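Local coordinates for putative isohexenylglutaconyl-CoA hydratase (Pseudomonas aeruginosa, PDB 4ZU2), which probably hydrates isohexenylglutaconyl-CoA in the citronellate (acyclic terpene) degradation of this bacterium, as a member of the crotonase family, at residues 7-12 / 20-25; 51-56 / 202-207; 89-94 / 146-151; 102-107 / 124-129; 154-159 / 182-187. All coordinates share one frame; numbering follows the deposited sequence.

Contact 1 (7-12 / 20-25); sequences ETLLLE and ITLNRP
The N-terminal beta hairpin of the crotonase fold, strands 9-14 and 17-22, pairs Leu9 with Leu22, Leu10 with Thr21 and Leu11 with Ile20 in antiparallel register, the axes of the segments 9-12 and 20-22 approaching to 4.8 Å. Leu10 and Thr21 form the hydrogen-bonded pair: Thr21 N gives to Leu10 O (3.0 Å), and Leu10 N meets a lone pair of Thr21 O in the carbonyl plane (3.2 Å, 162° at the hydrogen). Beyond the strand ends Asn23 N still reaches Thr8 O.

The two faces differ in character. On one, Leu9 and Leu22 run side by side, methyl CD2 against methyl CD2 at 3.7 Å, while CG2 of Ile20 touches both Leu9 CD1 and Leu11 CD2. Leu22 continues this apolar layer to Met35 of helix 33-47, which packs over that face. The other face carries Leu10, Thr21, Asn23 and Glu12. Here the Asn23 amide, its CG anti to the backbone N (chi1 -166°), lies across the end of Leu10, OD1 close to methyl CD1. Glu12 and Thr21 do not bond directly; one water bridges them, donating to Glu12 OE2 at 2.9 Å and sitting 3.2 Å from Thr21 OG1.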
# COMPACT_ATOMS: atom_id res chain seq x y z
N GLU A 7 33.78 -0.83 18.67
CA GLU A 7 32.85 -1.31 17.69
C GLU A 7 33.11 -0.59 16.30
O GLU A 7 34.16 0.02 16.06
CB GLU A 7 31.39 -1.05 18.21
CG GLU A 7 30.72 -2.08 19.22
CD GLU A 7 29.15 -2.10 19.20
OE1 GLU A 7 28.48 -3.08 19.59
OE2 GLU A 7 28.53 -1.13 18.80
N THR A 8 32.14 -0.69 15.39
CA THR A 8 31.96 0.19 14.24
C THR A 8 30.74 1.06 14.54
O THR A 8 30.17 1.70 13.64
CB THR A 8 31.56 -0.59 12.98
OG1 THR A 8 30.27 -1.20 13.20
CG2 THR A 8 32.62 -1.65 12.63
N LEU A 9 30.31 1.05 15.80
CA LEU A 9 29.17 1.83 16.22
C LEU A 9 29.57 2.62 17.44
O LEU A 9 30.48 2.24 18.18
CB LEU A 9 28.00 0.93 16.60
CG LEU A 9 27.49 -0.01 15.52
CD1 LEU A 9 26.45 -0.98 16.05
CD2 LEU A 9 26.95 0.81 14.36
N LEU A 10 28.86 3.71 17.63
CA LEU A 10 28.89 4.42 18.89
C LEU A 10 27.49 4.37 19.53
O LEU A 10 26.47 4.85 18.97
CB LEU A 10 29.34 5.86 18.66
CG LEU A 10 30.78 6.01 18.12
CD1 LEU A 10 31.03 7.43 17.67
CD2 LEU A 10 31.83 5.60 19.14
N LEU A 11 27.46 3.79 20.72
CA LEU A 11 26.23 3.62 21.48
C LEU A 11 26.03 4.77 22.50
O LEU A 11 26.96 5.13 23.23
CB LEU A 11 26.28 2.27 22.18
CG LEU A 11 26.72 1.11 21.28
CD1 LEU A 11 26.62 -0.25 21.97
CD2 LEU A 11 25.86 1.10 20.04
N GLU A 12 24.82 5.35 22.53
CA GLU A 12 24.52 6.44 23.49
C GLU A 12 23.20 6.25 24.25
O GLU A 12 22.16 6.78 23.89
CB GLU A 12 24.47 7.80 22.77
CG GLU A 12 25.60 8.07 21.74
CD GLU A 12 25.42 9.44 21.05
OE1 GLU A 12 25.47 10.46 21.77
OE2 GLU A 12 25.19 9.52 19.83
N ILE A 20 22.12 4.95 18.33
CA ILE A 20 23.11 4.06 17.70
C ILE A 20 23.62 4.74 16.46
O ILE A 20 22.84 5.04 15.55
CB ILE A 20 22.49 2.70 17.28
CG1 ILE A 20 21.73 2.03 18.45
CG2 ILE A 20 23.58 1.77 16.69
CD1 ILE A 20 20.86 0.91 18.03
N THR A 21 24.92 5.00 16.39
CA THR A 21 25.46 5.76 15.27
C THR A 21 26.38 4.89 14.44
O THR A 21 27.28 4.24 14.94
CB THR A 21 26.12 7.10 15.71
OG1 THR A 21 25.14 7.90 16.36
CG2 THR A 21 26.64 7.88 14.52
N LEU A 22 26.08 4.83 13.16
CA LEU A 22 26.91 4.08 12.25
C LEU A 22 28.12 4.97 12.04
O LEU A 22 27.99 6.16 11.68
CB LEU A 22 26.18 3.81 10.92
CG LEU A 22 24.72 3.32 11.01
CD1 LEU A 22 24.12 3.13 9.62
CD2 LEU A 22 24.62 2.09 11.81
N ASN A 23 29.27 4.39 12.27
CA ASN A 23 30.47 5.15 12.49
C ASN A 23 31.67 4.62 11.70
O ASN A 23 32.63 4.12 12.26
CB ASN A 23 30.74 5.13 14.01
CG ASN A 23 31.76 6.17 14.45
OD1 ASN A 23 32.46 5.96 15.42
ND2 ASN A 23 31.85 7.27 13.74
N ARG A 24 31.58 4.71 10.39
CA ARG A 24 32.73 4.52 9.51
C ARG A 24 32.65 5.62 8.46
O ARG A 24 32.38 5.32 7.30
CB ARG A 24 32.67 3.14 8.83
CG ARG A 24 32.99 1.96 9.75
CD ARG A 24 32.61 0.58 9.15
NE ARG A 24 33.73 -0.04 8.44
CZ ARG A 24 33.83 -0.15 7.11
NH1 ARG A 24 32.87 0.33 6.31
NH2 ARG A 24 34.91 -0.73 6.58
N PRO A 25 32.83 6.89 8.87
CA PRO A 25 32.57 8.08 8.05
C PRO A 25 33.42 8.13 6.80
O PRO A 25 33.04 8.73 5.79
CB PRO A 25 32.92 9.24 8.98
CG PRO A 25 33.80 8.63 10.06
CD PRO A 25 33.23 7.27 10.24
O HOH W 1 26.64 10.50 17.58

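Contact 2 (51-56 / 202-207); sequences SVRALV and EQLRRC
Backbone approach is distant here, with CA of Arg53 8.0 Å from CA of Arg205 and CA of Ala54 7.9 Å from CA of Leu204, and the gap between the start of strand 54-59 and the end of helix 190-205 is spanned by side chains. Arg53 does most of this. Its chain runs out extended and then bends at chi3 (64°), which brings the guanidinium to the carbonyls of Arg205 and Cys207, at the C-terminal side of the helix. NH2 donates to Arg205 O at 2.6 Å and to Cys207 O at 2.9 Å. In both bonds the nitrogen stands above the carbonyl plane rather than on a lone pair, although Arg205 O itself lies close to the plane of the guanidinium. A water extends the grip, accepting from Arg53 NE and donating to Cys207 O, and with NH1 bonded to Trp262 O the group is held at all three nitrogens.

Arg205 crosses Arg53 at about a right angle. Its CD rests over one guanidinium face, 3.5 Å from Arg53 NH1. The two charged heads are 66° apart in plane and come near each other, yet each has its own polar partners, Arg205 forming a salt bridge to Glu15. Deeper in, Leu204 CD1 meets Ala54 CB at 4.0 Å.

Leu204 also packs on Leu104 of the adjoining strand 104-109, on Asn212 of helix 209-221, and on Leu167 of the second subunit, so the helix end sits between the N-terminal ends of two inner strands, the following helix and the second subunit.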
# COMPACT_ATOMS: atom_id res chain seq x y z
N SER A 51 13.07 -1.44 29.53
CA SER A 51 13.62 -0.16 29.90
C SER A 51 14.11 0.57 28.63
O SER A 51 14.13 1.80 28.59
CB SER A 51 14.71 -0.33 30.97
OG SER A 51 16.01 -0.42 30.42
N VAL A 52 14.46 -0.17 27.57
CA VAL A 52 14.87 0.45 26.30
C VAL A 52 13.65 0.57 25.38
O VAL A 52 13.17 -0.42 24.84
CB VAL A 52 15.97 -0.39 25.62
CG1 VAL A 52 16.46 0.30 24.36
CG2 VAL A 52 17.14 -0.62 26.58
N ARG A 53 13.13 1.78 25.23
CA ARG A 53 11.79 2.02 24.65
C ARG A 53 11.91 2.57 23.24
O ARG A 53 10.95 2.54 22.47
CB ARG A 53 11.04 3.06 25.49
CG ARG A 53 10.82 2.71 26.96
CD ARG A 53 10.35 3.92 27.77
NE ARG A 53 9.03 4.42 27.36
CZ ARG A 53 8.40 5.47 27.89
NH1 ARG A 53 8.95 6.20 28.87
NH2 ARG A 53 7.21 5.81 27.43
N ALA A 54 13.08 3.13 22.91
CA ALA A 54 13.32 3.64 21.57
C ALA A 54 14.79 3.46 21.10
O ALA A 54 15.72 3.38 21.90
CB ALA A 54 12.89 5.08 21.46
N LEU A 55 14.95 3.34 19.79
CA LEU A 55 16.25 3.28 19.17
C LEU A 55 16.28 4.37 18.13
O LEU A 55 15.30 4.57 17.40
CB LEU A 55 16.52 1.93 18.52
CG LEU A 55 16.28 0.72 19.45
CD1 LEU A 55 16.23 -0.59 18.65
CD2 LEU A 55 17.31 0.66 20.57
N VAL A 56 17.39 5.11 18.12
CA VAL A 56 17.66 6.10 17.09
C VAL A 56 18.90 5.66 16.34
O VAL A 56 19.90 5.25 16.90
CB VAL A 56 17.79 7.51 17.67
CG1 VAL A 56 17.70 8.52 16.55
CG2 VAL A 56 16.68 7.77 18.69
N GLU A 202 9.16 12.55 22.37
CA GLU A 202 8.31 12.91 23.49
C GLU A 202 6.93 12.31 23.25
O GLU A 202 6.27 11.90 24.18
CB GLU A 202 8.29 14.42 23.73
CG GLU A 202 7.98 14.73 25.18
CD GLU A 202 9.14 14.50 26.12
OE1 GLU A 202 10.28 14.81 25.72
OE2 GLU A 202 8.90 13.99 27.24
N GLN A 203 6.50 12.20 21.99
CA GLN A 203 5.27 11.47 21.68
C GLN A 203 5.34 10.03 22.13
O GLN A 203 4.37 9.45 22.62
CB GLN A 203 4.98 11.50 20.20
CG GLN A 203 4.73 12.89 19.70
CD GLN A 203 4.50 12.93 18.21
OE1 GLN A 203 5.34 12.53 17.42
NE2 GLN A 203 3.34 13.41 17.82
N LEU A 204 6.52 9.44 21.95
CA LEU A 204 6.74 8.04 22.26
C LEU A 204 6.72 7.76 23.74
O LEU A 204 6.39 6.64 24.17
CB LEU A 204 8.10 7.64 21.65
CG LEU A 204 8.75 6.28 21.92
CD1 LEU A 204 9.45 6.20 23.27
CD2 LEU A 204 7.80 5.15 21.71
N ARG A 205 7.12 8.74 24.55
CA ARG A 205 7.25 8.52 25.99
C ARG A 205 5.87 8.47 26.69
O ARG A 205 5.77 7.98 27.84
CB ARG A 205 8.16 9.58 26.65
CG ARG A 205 9.64 9.58 26.16
CD ARG A 205 10.52 8.51 26.83
NE ARG A 205 11.89 8.99 27.09
CZ ARG A 205 12.81 8.33 27.81
NH1 ARG A 205 12.56 7.16 28.39
NH2 ARG A 205 14.01 8.86 27.97
N ARG A 206 4.84 9.01 26.02
CA ARG A 206 3.45 8.86 26.42
C ARG A 206 3.05 7.37 26.41
O ARG A 206 2.16 6.95 27.13
CB ARG A 206 2.48 9.55 25.43
CG ARG A 206 2.68 11.00 25.08
CD ARG A 206 2.71 11.85 26.31
NE ARG A 206 2.96 13.26 26.01
CZ ARG A 206 4.16 13.85 26.06
NH1 ARG A 206 5.26 13.16 26.43
NH2 ARG A 206 4.26 15.15 25.75
N CYS A 207 3.73 6.60 25.55
CA CYS A 207 3.29 5.26 25.16
C CYS A 207 4.02 4.17 25.94
O CYS A 207 5.25 4.16 26.03
CB CYS A 207 3.51 5.09 23.65
SG CYS A 207 2.53 6.26 22.62
O HOH W 2 7.47 3.02 25.40

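Contact 3 (89-94 / 146-151); sequences RAFGSL and PAQIAP
Gln148 pushes against Gly92 at the tight centre of this contact, where CA of one lies 5.2 Å from CA of the other and the region where helix 149-157 begins meets the middle of helix 81-99. Its side chain, bent at chi2 (-63°), folds over the glycine so that OE1 comes to 3.0 Å from Gly92 CA and CG lies 3.8 Å from both Gly92 N and CA. Gly92 has no side chain, and the amide comes directly against its backbone. No hydrogen bond crosses between the segments; the amide is held from outside them, with NE2 giving to Asn88 OD1 and to Leu231 O of the third subunit.

Away from that point the fit is looser. CD of Arg89 stands 3.8 Å from Gln148 OE1, the two side chains crossing at about a right angle. The charged end of Arg89 turns to the third subunit, where NE pairs with Asp232, and along its own helix toward the C-terminus, to Glu96. On the other flank, Phe91 offers its ring edge to Ile149, CE2 to CG1 at 4.4 Å, and Phe91 CD2 is 4.3 Å from Gln148 CB.

Helix 33-47 flanks helix 81-99 through Arg40, Leu39 and Leu43, while the third subunit closes over Arg89, Gln148 and Pro151, placing this junction of helices at the border between two chains of the trimer.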
# COMPACT_ATOMS: atom_id res chain seq x y z
N ARG A 89 22.31 -13.27 3.23
CA ARG A 89 21.21 -13.69 4.10
C ARG A 89 21.32 -13.14 5.52
O ARG A 89 20.32 -12.75 6.12
CB ARG A 89 21.06 -15.22 4.17
CG ARG A 89 19.84 -15.62 4.98
CD ARG A 89 18.59 -15.10 4.32
NE ARG A 89 17.35 -15.50 4.96
CZ ARG A 89 16.77 -14.83 5.96
NH1 ARG A 89 17.35 -13.73 6.43
NH2 ARG A 89 15.62 -15.25 6.46
N ALA A 90 22.55 -13.09 6.07
CA ALA A 90 22.74 -12.45 7.37
C ALA A 90 22.40 -10.94 7.36
O ALA A 90 21.99 -10.40 8.36
CB ALA A 90 24.15 -12.69 7.93
N PHE A 91 22.56 -10.26 6.23
CA PHE A 91 22.15 -8.87 6.17
C PHE A 91 20.59 -8.89 6.12
O PHE A 91 19.92 -7.99 6.61
CB PHE A 91 22.80 -8.10 5.01
CG PHE A 91 22.10 -6.78 4.69
CD1 PHE A 91 22.04 -5.76 5.63
CD2 PHE A 91 21.45 -6.59 3.49
CE1 PHE A 91 21.38 -4.58 5.36
CE2 PHE A 91 20.77 -5.40 3.23
CZ PHE A 91 20.77 -4.39 4.17
N GLY A 92 20.02 -9.96 5.59
CA GLY A 92 18.57 -10.09 5.63
C GLY A 92 18.09 -10.33 7.05
O GLY A 92 17.02 -9.85 7.45
N SER A 93 18.86 -11.08 7.83
CA SER A 93 18.52 -11.30 9.23
C SER A 93 18.58 -9.99 10.00
O SER A 93 17.76 -9.78 10.88
CB SER A 93 19.42 -12.33 9.88
OG SER A 93 19.35 -13.55 9.20
N LEU A 94 19.52 -9.10 9.68
CA LEU A 94 19.55 -7.79 10.37
C LEU A 94 18.24 -7.04 10.12
O LEU A 94 17.71 -6.46 11.02
CB LEU A 94 20.73 -6.93 9.95
CG LEU A 94 20.64 -5.42 10.22
CD1 LEU A 94 20.38 -5.11 11.66
CD2 LEU A 94 21.94 -4.75 9.81
N PRO A 146 18.96 -5.91 -5.36
CA PRO A 146 18.59 -5.52 -4.00
C PRO A 146 17.73 -6.67 -3.38
O PRO A 146 16.55 -6.50 -3.16
CB PRO A 146 17.81 -4.20 -4.20
CG PRO A 146 17.17 -4.34 -5.60
CD PRO A 146 18.07 -5.32 -6.38
N ALA A 147 18.36 -7.83 -3.17
CA ALA A 147 17.67 -9.12 -2.97
C ALA A 147 16.96 -9.23 -1.64
O ALA A 147 15.77 -9.57 -1.59
CB ALA A 147 18.63 -10.25 -3.11
N GLN A 148 17.69 -8.94 -0.57
CA GLN A 148 17.12 -8.92 0.77
C GLN A 148 16.25 -7.67 0.94
O GLN A 148 15.34 -7.67 1.74
CB GLN A 148 18.19 -8.88 1.86
CG GLN A 148 19.19 -9.99 1.86
CD GLN A 148 18.54 -11.33 2.09
OE1 GLN A 148 17.96 -11.57 3.14
NE2 GLN A 148 18.60 -12.18 1.10
N ILE A 149 16.59 -6.58 0.24
CA ILE A 149 15.79 -5.35 0.34
C ILE A 149 14.38 -5.52 -0.21
O ILE A 149 13.43 -4.89 0.32
CB ILE A 149 16.52 -4.20 -0.37
CG1 ILE A 149 17.79 -3.82 0.41
CG2 ILE A 149 15.70 -3.01 -0.54
CD1 ILE A 149 18.80 -3.19 -0.43
N ALA A 150 14.24 -6.31 -1.27
CA ALA A 150 13.01 -6.33 -2.08
C ALA A 150 11.71 -6.36 -1.25
O ALA A 150 10.83 -5.53 -1.39
CB ALA A 150 13.01 -7.47 -3.06
N PRO A 151 11.59 -7.34 -0.36
CA PRO A 151 10.36 -7.46 0.42
C PRO A 151 10.14 -6.30 1.38
O PRO A 151 9.01 -5.93 1.64
CB PRO A 151 10.58 -8.77 1.18
CG PRO A 151 11.97 -9.08 1.09
CD PRO A 151 12.49 -8.47 -0.15

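Contact 4 (102-107 / 124-129); sequences PQLLVA and SDVAIA
Backbone hydrogen bonds define this parallel pair in the core of the crotonase sheet, where the segments 104-107 and 126-129 of neighbouring strands run 14° apart and Val106 and Ala107 stand beside Val126 and Ala127. Val126 N gives to Leu105 O, Ala107 N to Val126 O (2.6 Å) and Ile128 N to Ala107 O (2.8 Å), the last two nearly along the C=O axis. Asp125 N adds a weak bond to Leu105 O.

One polar side chain joins the ladder. CG of Asp125 lies beside its own backbone N (chi1 -58°), and OD2 accepts from Leu105 N at 3.0 Å on its anti side, 25° out of the carboxylate plane. OD2 also pairs with Lys216, and OD1 with Arg163 of the second subunit.

Contacts between carbon atoms fill in the rest. Val106 CG1 meets Ile128 CD1 at 3.8 Å on the face turned to helix 190-205; Leu104 CD1 sits 3.6 Å from Asp125 CB. On the other face, Ala107 CB touches Ser124 CB at 3.9 Å.

With all ten touching residues buried, the carboxylate lies in an enclosed place, and its two cationic partners would favour the ionised form, while its bond to Leu105 N ties the subunit interface to the strand.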
# COMPACT_ATOMS: atom_id res chain seq x y z
N PRO A 102 11.04 -4.80 19.38
CA PRO A 102 9.97 -4.37 20.31
C PRO A 102 9.93 -2.85 20.57
O PRO A 102 8.85 -2.27 20.81
CB PRO A 102 10.31 -5.13 21.60
CG PRO A 102 11.01 -6.40 21.08
CD PRO A 102 11.81 -5.94 19.94
N GLN A 103 11.10 -2.24 20.50
CA GLN A 103 11.30 -0.79 20.55
C GLN A 103 10.75 -0.06 19.35
O GLN A 103 10.70 -0.62 18.24
CB GLN A 103 12.82 -0.49 20.52
CG GLN A 103 13.62 -0.87 21.76
CD GLN A 103 13.99 -2.33 21.82
OE1 GLN A 103 14.10 -3.01 20.79
NE2 GLN A 103 14.19 -2.82 23.04
N LEU A 104 10.42 1.22 19.56
CA LEU A 104 10.30 2.18 18.47
C LEU A 104 11.72 2.44 17.86
O LEU A 104 12.67 2.71 18.58
CB LEU A 104 9.71 3.50 18.97
CG LEU A 104 9.25 4.50 17.91
CD1 LEU A 104 7.88 4.15 17.35
CD2 LEU A 104 9.24 5.96 18.45
N LEU A 105 11.84 2.32 16.54
CA LEU A 105 13.09 2.49 15.84
C LEU A 105 12.93 3.73 15.01
O LEU A 105 12.08 3.77 14.11
CB LEU A 105 13.38 1.30 14.94
CG LEU A 105 14.61 1.44 14.02
CD1 LEU A 105 15.94 1.69 14.79
CD2 LEU A 105 14.79 0.22 13.15
N VAL A 106 13.69 4.76 15.34
CA VAL A 106 13.65 6.01 14.59
C VAL A 106 14.90 6.11 13.73
O VAL A 106 16.00 5.97 14.24
CB VAL A 106 13.55 7.24 15.53
CG1 VAL A 106 13.35 8.54 14.71
CG2 VAL A 106 12.44 7.04 16.53
N ALA A 107 14.73 6.34 12.42
CA ALA A 107 15.89 6.60 11.58
C ALA A 107 16.02 8.09 11.24
O ALA A 107 15.12 8.67 10.69
CB ALA A 107 15.89 5.75 10.31
N SER A 124 12.34 1.12 9.65
CA SER A 124 12.12 1.98 10.80
C SER A 124 10.59 2.20 11.05
O SER A 124 9.79 2.19 10.10
CB SER A 124 12.83 3.33 10.59
OG SER A 124 12.33 3.99 9.45
N ASP A 125 10.21 2.39 12.31
CA ASP A 125 8.86 2.88 12.64
C ASP A 125 8.68 4.38 12.29
O ASP A 125 7.63 4.80 11.88
CB ASP A 125 8.53 2.68 14.11
CG ASP A 125 8.64 1.24 14.54
OD1 ASP A 125 8.02 0.39 13.87
OD2 ASP A 125 9.33 0.96 15.54
N VAL A 126 9.75 5.14 12.43
CA VAL A 126 9.77 6.55 12.06
C VAL A 126 11.12 6.92 11.40
O VAL A 126 12.21 6.73 11.95
CB VAL A 126 9.47 7.45 13.31
CG1 VAL A 126 9.26 8.93 12.91
CG2 VAL A 126 8.25 6.95 14.04
N ALA A 127 11.03 7.41 10.17
CA ALA A 127 12.18 7.95 9.43
C ALA A 127 12.02 9.47 9.23
O ALA A 127 10.96 9.96 8.76
CB ALA A 127 12.28 7.30 8.11
N ILE A 128 13.06 10.19 9.62
CA ILE A 128 13.15 11.64 9.45
C ILE A 128 14.36 11.91 8.55
O ILE A 128 15.48 11.60 8.92
CB ILE A 128 13.36 12.32 10.83
CG1 ILE A 128 12.21 12.00 11.80
CG2 ILE A 128 13.49 13.83 10.67
CD1 ILE A 128 12.61 11.93 13.26
N ALA A 129 14.15 12.49 7.36
CA ALA A 129 15.26 12.70 6.42
C ALA A 129 15.59 14.17 6.25
O ALA A 129 14.72 15.05 6.40
CB ALA A 129 14.93 12.11 5.08

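Contact 5 (154-159 / 182-187); sequences VRRIGL and LVHFCE
In the crotonase fold, the last turn of helix 149-157 here meets the loop leading into the short edge strand 185-187, and a buried arginine makes the join. The hydrogen bonding is a side-on grip: Arg156 NE and NH2 both donate to Leu182 O, each at 2.9 Å. The oxygen lies in the guanidinium plane, whereas both nitrogens approach it from the same face of its carbonyl plane, tilted from that plane. CG anti to the backbone N (chi1 -173°) and a bend at chi2 carry the group to this point. NH1 is taken up by Ser124 O, so bonds on two sides fix the orientation of the guanidinium.

Around the charged group, His184 comes obliquely, its CE1 3.9 Å from Arg156 NH2 and its ring plane 77° from the guanidinium. The imidazole is itself fixed at both nitrogens: ND1 accepts from Ala127 N, and NE2 bonds Thr160 O of the second subunit. Since NE2 must then carry a proton while ND1 accepts, the ring is probably neutral beside the arginine.

Apolar contact completes the join. The aliphatic part of Arg156 crosses Leu182 at about a right angle, with CG 3.5 Å from Leu182 CD1. Ile157, whose CG1 sits between its backbone N and carbonyl carbon (chi1 63°), turns its CG2 methyl onto Leu182, 3.7 Å from CA and 4.0 Å from CB.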
# COMPACT_ATOMS: atom_id res chain seq x y z
N VAL A 154 8.94 -3.16 -0.90
CA VAL A 154 7.55 -3.34 -1.35
C VAL A 154 6.63 -3.12 -0.14
O VAL A 154 5.64 -2.40 -0.23
CB VAL A 154 7.34 -4.75 -1.93
CG1 VAL A 154 5.86 -5.00 -2.27
CG2 VAL A 154 8.26 -4.95 -3.11
N ARG A 155 7.00 -3.66 1.03
CA ARG A 155 6.25 -3.38 2.26
C ARG A 155 6.29 -1.88 2.60
O ARG A 155 5.31 -1.33 3.09
CB ARG A 155 6.79 -4.23 3.42
CG ARG A 155 6.21 -5.63 3.42
CD ARG A 155 7.05 -6.69 4.09
NE ARG A 155 6.75 -7.95 3.40
CZ ARG A 155 6.40 -9.08 3.98
NH1 ARG A 155 6.34 -9.19 5.31
NH2 ARG A 155 6.11 -10.13 3.22
N ARG A 156 7.39 -1.21 2.27
CA ARG A 156 7.60 0.15 2.70
C ARG A 156 6.68 1.15 1.96
O ARG A 156 5.94 1.88 2.58
CB ARG A 156 9.06 0.56 2.54
CG ARG A 156 9.35 1.94 3.14
CD ARG A 156 9.23 1.92 4.62
NE ARG A 156 9.71 3.14 5.24
CZ ARG A 156 9.92 3.28 6.53
NH1 ARG A 156 9.67 2.29 7.35
NH2 ARG A 156 10.34 4.44 7.01
N ILE A 157 6.70 1.09 0.64
CA ILE A 157 6.08 2.09 -0.22
C ILE A 157 5.15 1.50 -1.28
O ILE A 157 4.55 2.24 -2.05
CB ILE A 157 7.19 2.90 -0.97
CG1 ILE A 157 8.00 1.99 -1.88
CG2 ILE A 157 8.12 3.60 0.01
CD1 ILE A 157 9.15 2.70 -2.58
N GLY A 158 5.09 0.16 -1.35
CA GLY A 158 4.24 -0.55 -2.28
C GLY A 158 4.94 -0.99 -3.56
O GLY A 158 5.93 -0.38 -3.97
N LEU A 159 4.43 -2.05 -4.20
CA LEU A 159 5.01 -2.55 -5.44
C LEU A 159 5.20 -1.45 -6.50
O LEU A 159 6.16 -1.45 -7.27
CB LEU A 159 4.13 -3.65 -6.01
CG LEU A 159 4.56 -4.26 -7.34
CD1 LEU A 159 5.85 -5.10 -7.18
CD2 LEU A 159 3.47 -5.15 -7.90
N LEU A 182 8.28 6.93 1.82
CA LEU A 182 9.47 6.18 2.22
C LEU A 182 9.91 6.60 3.61
O LEU A 182 10.41 5.80 4.42
CB LEU A 182 10.60 6.44 1.21
CG LEU A 182 11.90 5.71 1.52
CD1 LEU A 182 11.66 4.27 1.94
CD2 LEU A 182 12.83 5.74 0.28
N VAL A 183 9.75 7.89 3.87
CA VAL A 183 10.03 8.45 5.18
C VAL A 183 8.80 9.25 5.62
O VAL A 183 7.91 9.57 4.79
CB VAL A 183 11.30 9.34 5.13
CG1 VAL A 183 12.50 8.54 4.57
CG2 VAL A 183 11.04 10.63 4.28
N HIS A 184 8.74 9.56 6.91
CA HIS A 184 7.57 10.19 7.54
C HIS A 184 7.68 11.71 7.67
O HIS A 184 6.66 12.37 7.76
CB HIS A 184 7.37 9.61 8.93
CG HIS A 184 7.05 8.14 8.96
ND1 HIS A 184 8.01 7.18 9.13
CD2 HIS A 184 5.87 7.49 8.86
CE1 HIS A 184 7.44 5.99 9.12
NE2 HIS A 184 6.14 6.15 8.98
N PHE A 185 8.90 12.25 7.73
CA PHE A 185 9.15 13.68 7.78
C PHE A 185 10.40 14.05 6.94
O PHE A 185 11.40 13.31 6.93
CB PHE A 185 9.46 14.11 9.22
CG PHE A 185 8.42 13.68 10.24
CD1 PHE A 185 7.18 14.33 10.33
CD2 PHE A 185 8.70 12.67 11.15
CE1 PHE A 185 6.24 13.95 11.28
CE2 PHE A 185 7.77 12.29 12.09
CZ PHE A 185 6.54 12.92 12.16
N CYS A 186 10.35 15.22 6.30
CA CYS A 186 11.50 15.82 5.64
C CYS A 186 11.75 17.20 6.25
O CYS A 186 10.86 18.05 6.20
CB CYS A 186 11.21 15.96 4.14
SG CYS A 186 12.59 16.53 3.11
N GLU A 187 12.91 17.40 6.86
CA GLU A 187 13.31 18.71 7.39
C GLU A 187 14.47 19.33 6.60
O GLU A 187 15.32 18.63 6.09
CB GLU A 187 13.73 18.61 8.86
CG GLU A 187 12.78 17.79 9.69
CD GLU A 187 11.37 18.36 9.69
OE1 GLU A 187 11.18 19.51 10.12
OE2 GLU A 187 10.45 17.65 9.23

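Four of the five contacts reach one mixed sheet, and they can be followed across it. Contact 1 meets contact 2 through Ile20 N and Val56 O (2.7 Å), contact 2 meets contact 4 through Val106 N and Leu55 O (2.6 Å), and contact 4 meets contact 5 through Ala129 N and Phe185 O (2.9 Å). Centres of contacts 2 and 4 lie about 10 Å apart, those of 4 and 5 about 12 Å, whereas contacts 1 and 5 are about 24 Å apart on opposite sides of the chain's centre. Contact 3 stands off the sheet but shares helix 149-157 with contact 5, and both touch the third subunit; contacts 2, 4 and 5 touch the second.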